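Local atomic coordinates of integron cassette protein Vpc_cass2 (Vibrio paracholerae, PDB entry 3JRT), a protein that is of unknown function, a helical protein without strands, encoded by a mobile integron gene cassette and found here as a two-chain assembly. Residues His63-Lys66 and Arg67-Trp71; His103-Ile106 and Arg107-Asn111. All blocks are in the same frame, centred on the assembly; numbering follows the deposited sequence.

Contact 1: residues His63-Lys66 and Arg67-Trp71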
loop_
_atom_site.group_PDB
_atom_site.type_symbol
_atom_site.label_atom_id
_atom_site.label_comp_id
_atom_site.label_asym_id
_atom_site.label_seq_id
_atom_site.Cartn_x
_atom_site.Cartn_y
_atom_site.Cartn_z
ATOM N N HIS A 63 10.530 -5.425 18.928
ATOM C CA HIS A 63 9.884 -5.590 17.620
ATOM C C HIS A 63 8.898 -4.497 17.268
ATOM O O HIS A 63 8.155 -4.630 16.296
ATOM C CB HIS A 63 9.176 -6.946 17.491
ATOM C CG HIS A 63 10.094 -8.115 17.659
ATOM N ND1 HIS A 63 11.186 -8.320 16.843
ATOM C CD2 HIS A 63 10.093 -9.128 18.560
ATOM C CE1 HIS A 63 11.821 -9.413 17.236
ATOM N NE2 HIS A 63 11.180 -9.921 18.275
ATOM N N GLN A 64 8.881 -3.426 18.051
ATOM C CA GLN A 64 7.863 -2.399 17.871
ATOM C C GLN A 64 7.911 -1.798 16.477
ATOM O O GLN A 64 6.885 -1.656 15.821
ATOM C CB GLN A 64 7.995 -1.314 18.937
ATOM C CG GLN A 64 7.419 -1.725 20.278
ATOM C CD GLN A 64 7.498 -0.622 21.311
ATOM O OE1 GLN A 64 7.894 0.510 21.004
ATOM N NE2 GLN A 64 7.121 -0.943 22.546
ATOM N N THR A 65 9.110 -1.449 16.030
ATOM C CA THR A 65 9.285 -0.858 14.708
ATOM C C THR A 65 8.739 -1.776 13.633
ATOM O O THR A 65 7.976 -1.341 12.756
ATOM C CB THR A 65 10.768 -0.578 14.407
ATOM O OG1 THR A 65 11.335 0.152 15.501
ATOM C CG2 THR A 65 10.909 0.238 13.131
ATOM N N LYS A 66 9.137 -3.046 13.695
ATOM C CA LYS A 66 8.695 -4.009 12.703
ATOM C C LYS A 66 7.179 -4.131 12.775
ATOM O O LYS A 66 6.488 -4.039 11.765
ATOM C CB LYS A 66 9.337 -5.378 12.924
ATOM C CG LYS A 66 8.652 -6.467 12.105
ATOM C CD LYS A 66 9.444 -7.758 12.136
ATOM C CE LYS A 66 8.758 -8.820 11.272
ATOM N NZ LYS A 66 9.580 -10.057 11.137
ATOM N N ARG A 67 6.656 -4.314 13.980
ATOM C CA ARG A 67 5.213 -4.425 14.121
ATOM C C ARG A 67 4.493 -3.204 13.539
ATOM O O ARG A 67 3.529 -3.349 12.821
ATOM C CB ARG A 67 4.825 -4.645 15.581
ATOM C CG ARG A 67 3.359 -4.901 15.778
ATOM C CD ARG A 67 3.039 -5.372 17.202
ATOM N NE ARG A 67 1.607 -5.564 17.371
ATOM C CZ ARG A 67 0.788 -4.619 17.808
ATOM N NH1 ARG A 67 1.277 -3.437 18.148
ATOM N NH2 ARG A 67 -0.510 -4.858 17.920
ATOM N N GLN A 68 4.963 -2.002 13.857
ATOM C CA GLN A 68 4.367 -0.802 13.281
ATOM C C GLN A 68 4.405 -0.818 11.751
ATOM O O GLN A 68 3.486 -0.351 11.078
ATOM C CB GLN A 68 5.074 0.461 13.813
ATOM C CG GLN A 68 4.638 0.886 15.179
ATOM C CD GLN A 68 5.460 2.074 15.739
ATOM O OE1 GLN A 68 5.380 2.391 16.939
ATOM N NE2 GLN A 68 6.252 2.723 14.871
ATOM N N CYS A 69 5.481 -1.350 11.197
ATOM C CA CYS A 69 5.631 -1.361 9.749
ATOM C C CYS A 69 4.582 -2.255 9.105
ATOM O O CYS A 69 4.051 -1.934 8.038
ATOM C CB CYS A 69 7.053 -1.794 9.358
ATOM S SG CYS A 69 8.286 -0.529 9.672
ATOM N N ILE A 70 4.280 -3.368 9.768
ATOM C CA ILE A 70 3.225 -4.268 9.320
ATOM C C ILE A 70 1.865 -3.576 9.345
ATOM O O ILE A 70 1.082 -3.682 8.399
ATOM C CB ILE A 70 3.177 -5.559 10.172
ATOM C CG1 ILE A 70 4.449 -6.366 9.961
ATOM C CG2 ILE A 70 1.981 -6.419 9.789
ATOM C CD1 ILE A 70 4.681 -7.447 11.024
ATOM N N TRP A 71 1.583 -2.885 10.448
ATOM C CA TRP A 71 0.347 -2.128 10.571
ATOM C C TRP A 71 0.230 -1.062 9.490
ATOM O O TRP A 71 -0.838 -0.889 8.903
ATOM C CB TRP A 71 0.175 -1.524 11.992
ATOM C CG TRP A 71 -0.303 -2.562 12.955
ATOM C CD1 TRP A 71 0.418 -3.595 13.475
ATOM C CD2 TRP A 71 -1.632 -2.708 13.458
ATOM N NE1 TRP A 71 -0.378 -4.368 14.288
ATOM C CE2 TRP A 71 -1.640 -3.842 14.298
ATOM C CE3 TRP A 71 -2.817 -1.992 13.278
ATOM C CZ2 TRP A 71 -2.785 -4.263 14.977
ATOM C CZ3 TRP A 71 -3.959 -2.427 13.927
ATOM C CH2 TRP A 71 -3.929 -3.545 14.781
HETATM O O HOH W 1 7.888 1.774 12.174
#

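Contact 2: residues His103-Ile106 and Arg107-Asn111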
loop_
_atom_site.group_PDB
_atom_site.type_symbol
_atom_site.label_atom_id
_atom_site.label_comp_id
_atom_site.label_asym_id
_atom_site.label_seq_id
_atom_site.Cartn_x
_atom_site.Cartn_y
_atom_site.Cartn_z
ATOM N N HIS A 103 -29.998 -2.689 -3.911
ATOM C CA HIS A 103 -28.979 -2.536 -2.864
ATOM C C HIS A 103 -28.586 -1.079 -2.656
ATOM O O HIS A 103 -27.671 -0.776 -1.892
ATOM C CB HIS A 103 -27.720 -3.343 -3.196
ATOM C CG HIS A 103 -27.953 -4.817 -3.278
ATOM N ND1 HIS A 103 -27.601 -5.566 -4.380
ATOM C CD2 HIS A 103 -28.515 -5.680 -2.398
ATOM C CE1 HIS A 103 -27.928 -6.830 -4.172
ATOM N NE2 HIS A 103 -28.487 -6.925 -2.980
ATOM N N ASN A 104 -29.282 -0.186 -3.346
ATOM C CA ASN A 104 -28.991 1.240 -3.302
ATOM C C ASN A 104 -28.719 1.789 -1.887
ATOM O O ASN A 104 -27.980 2.762 -1.713
ATOM C CB ASN A 104 -30.145 2.001 -3.959
ATOM C CG ASN A 104 -29.686 3.233 -4.706
ATOM O OD1 ASN A 104 -28.772 3.927 -4.274
ATOM N ND2 ASN A 104 -30.331 3.516 -5.833
ATOM N N HIS A 105 -29.310 1.159 -0.878
ATOM C CA HIS A 105 -29.262 1.694 0.482
ATOM C C HIS A 105 -28.059 1.222 1.282
ATOM O O HIS A 105 -27.347 2.031 1.877
ATOM C CB HIS A 105 -30.542 1.346 1.243
ATOM C CG HIS A 105 -30.438 1.546 2.722
ATOM N ND1 HIS A 105 -30.844 2.705 3.348
ATOM C CD2 HIS A 105 -29.974 0.733 3.700
ATOM C CE1 HIS A 105 -30.639 2.597 4.649
ATOM N NE2 HIS A 105 -30.110 1.410 4.889
ATOM N N ILE A 106 -27.848 -0.089 1.316
ATOM C CA ILE A 106 -26.726 -0.644 2.056
ATOM C C ILE A 106 -25.442 -0.017 1.536
ATOM O O ILE A 106 -24.494 0.202 2.283
ATOM C CB ILE A 106 -26.648 -2.174 1.907
ATOM C CG1 ILE A 106 -25.613 -2.756 2.871
ATOM C CG2 ILE A 106 -26.323 -2.563 0.474
ATOM C CD1 ILE A 106 -25.931 -2.501 4.329
ATOM N N ARG A 107 -25.431 0.280 0.242
ATOM C CA ARG A 107 -24.265 0.859 -0.403
ATOM C C ARG A 107 -23.972 2.253 0.129
ATOM O O ARG A 107 -22.829 2.592 0.406
ATOM C CB ARG A 107 -24.459 0.884 -1.917
ATOM C CG ARG A 107 -23.372 1.613 -2.679
ATOM C CD ARG A 107 -23.556 1.431 -4.177
ATOM N NE ARG A 107 -24.894 1.816 -4.611
ATOM C CZ ARG A 107 -25.206 3.015 -5.084
ATOM N NH1 ARG A 107 -24.272 3.950 -5.187
ATOM N NH2 ARG A 107 -26.453 3.275 -5.454
ATOM N N GLY A 108 -25.010 3.056 0.285
ATOM C CA GLY A 108 -24.844 4.398 0.809
ATOM C C GLY A 108 -24.455 4.391 2.272
ATOM O O GLY A 108 -23.786 5.309 2.753
ATOM N N VAL A 109 -24.876 3.350 2.983
ATOM C CA VAL A 109 -24.553 3.216 4.398
ATOM C C VAL A 109 -23.051 3.051 4.571
ATOM O O VAL A 109 -22.413 3.775 5.335
ATOM C CB VAL A 109 -25.259 2.011 5.025
ATOM C CG1 VAL A 109 -24.660 1.704 6.389
ATOM C CG2 VAL A 109 -26.763 2.270 5.125
ATOM N N TYR A 110 -22.484 2.100 3.843
ATOM C CA TYR A 110 -21.050 1.877 3.900
ATOM C C TYR A 110 -20.293 3.074 3.338
ATOM O O TYR A 110 -19.278 3.493 3.885
ATOM C CB TYR A 110 -20.680 0.559 3.223
ATOM C CG TYR A 110 -20.986 -0.605 4.130
ATOM C CD1 TYR A 110 -19.986 -1.242 4.834
ATOM C CD2 TYR A 110 -22.286 -1.018 4.331
ATOM C CE1 TYR A 110 -20.274 -2.291 5.688
ATOM C CE2 TYR A 110 -22.585 -2.060 5.178
ATOM C CZ TYR A 110 -21.579 -2.695 5.856
ATOM O OH TYR A 110 -21.889 -3.732 6.707
ATOM N N ASN A 111 -20.818 3.654 2.270
ATOM C CA ASN A 111 -20.239 4.878 1.746
ATOM C C ASN A 111 -20.156 5.941 2.841
ATOM O O ASN A 111 -19.154 6.646 2.972
ATOM C CB ASN A 111 -21.049 5.379 0.548
ATOM C CG ASN A 111 -20.379 6.536 -0.165
ATOM O OD1 ASN A 111 -20.443 7.681 0.282
ATOM N ND2 ASN A 111 -19.731 6.243 -1.270
#

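Contact 1: residues His63-Lys66 and Arg67-Trp71
With CG1 of I70 beside its own backbone N (chi1 -66°), the branch ending in CD1 turns back toward the helix start and reaches K66 CG at 4.2 Å; K66 for its part places CG anti to its N (chi1 167°). The two form an i to i+4 pair on the first turns of helix 64-91. H63 is the N-cap residue, and its carbonyl opens the helical ladder: R67 N donates to H63 O over 2.8 Å. Q68 N to Q64 O and I70 N to K66 O repeat the pattern.

The residue types follow the surroundings. K66, extended to its end, lies with I70 against I44 of the second subunit, probably through its methylenes, while the ammonium group is carried beyond them. C69 is small enough to let G40 of that subunit approach. Facing its own chain, R67 stretches from CG to NE to form a salt bridge with E53 of helix 27-53. W71, one turn later, gives its indole NE1 to the same carboxylate oxygen, OE2; that NE1 also stands 3.5 Å above the R67 guanidinium plane, toward its rim. Two donors thus converge on one E53 oxygen, which ties the new helix to the preceding one and should restrict the rotation of both side chains.

Q68 and T65 lie at the more exposed side, where polar ends suit solvent. T65 O accepts C69 N at 2.9 Å and has a second donor besides, a water 3.2 Å away; the same water receives Q68 NE2 at 3.3 Å, linking the amide end to the backbone one turn back.

Contact 2: residues His103-Ile106 and Arg107-Asn111
H103 O receives R107 N at 3.3 Å, and the H105 and I106 carbonyls take V109 N and Y110 N in turn, building the opening turns of helix 104-116, with a weak second bond from V109 N to I106 O.

On one side H105 and V109 form a CH-pi contact. The imidazole stands clear of its own backbone N (chi1 165°), and V109 CG2 lies over one ring face, 3.9 Å from the centroid and 30° off the normal. The branching of valine suits this place: with CG1 anti to the backbone N, CG2 falls beside that N, on the side of the preceding turn, where the H105 ring lies.

I106 and Y110 run side by side in the same direction, the CD1 end of the isoleucine resting 3.5 Å from CE2 of the tyrosine. Y110 also brings its ring edge to the backbone of I106, with CD2 3.2 Å from I106 O and that oxygen in the ring plane.

R107 bends at chi3 (54°), which carries its guanidinium past N104: NH2 comes within 2.7 Å of N104 OD1, but at too poor an angle for a hydrogen bond. The guanidinium's firmer partner is N89, whose OD1 accepts from NH1.

I106 and Y110 rest on V180 of helix 177-188, where R107 also touches L184; Y110 bonds through OH to S174 O, meets W162 and packs on Y85 of helix 64-91.

Contacts 1 and 2 lie in the first turns of two helices that follow each other in the chain: 64-91 and then 104-116. They lie on opposite sides of the chain's centre, their own centres 34 Å apart and their nearest atoms about 18 Å apart, so neither touches the other. The tie is helix 64-91 itself. It begins at contact 1, beside the second subunit, and its far end supplies Y85 and N89, which hydrogen-bond to R107 in contact 2. Contact 1 therefore belongs partly to the dimer interface, whereas contact 2 packs wholly within its own subunit. Neither can be assigned to an active site.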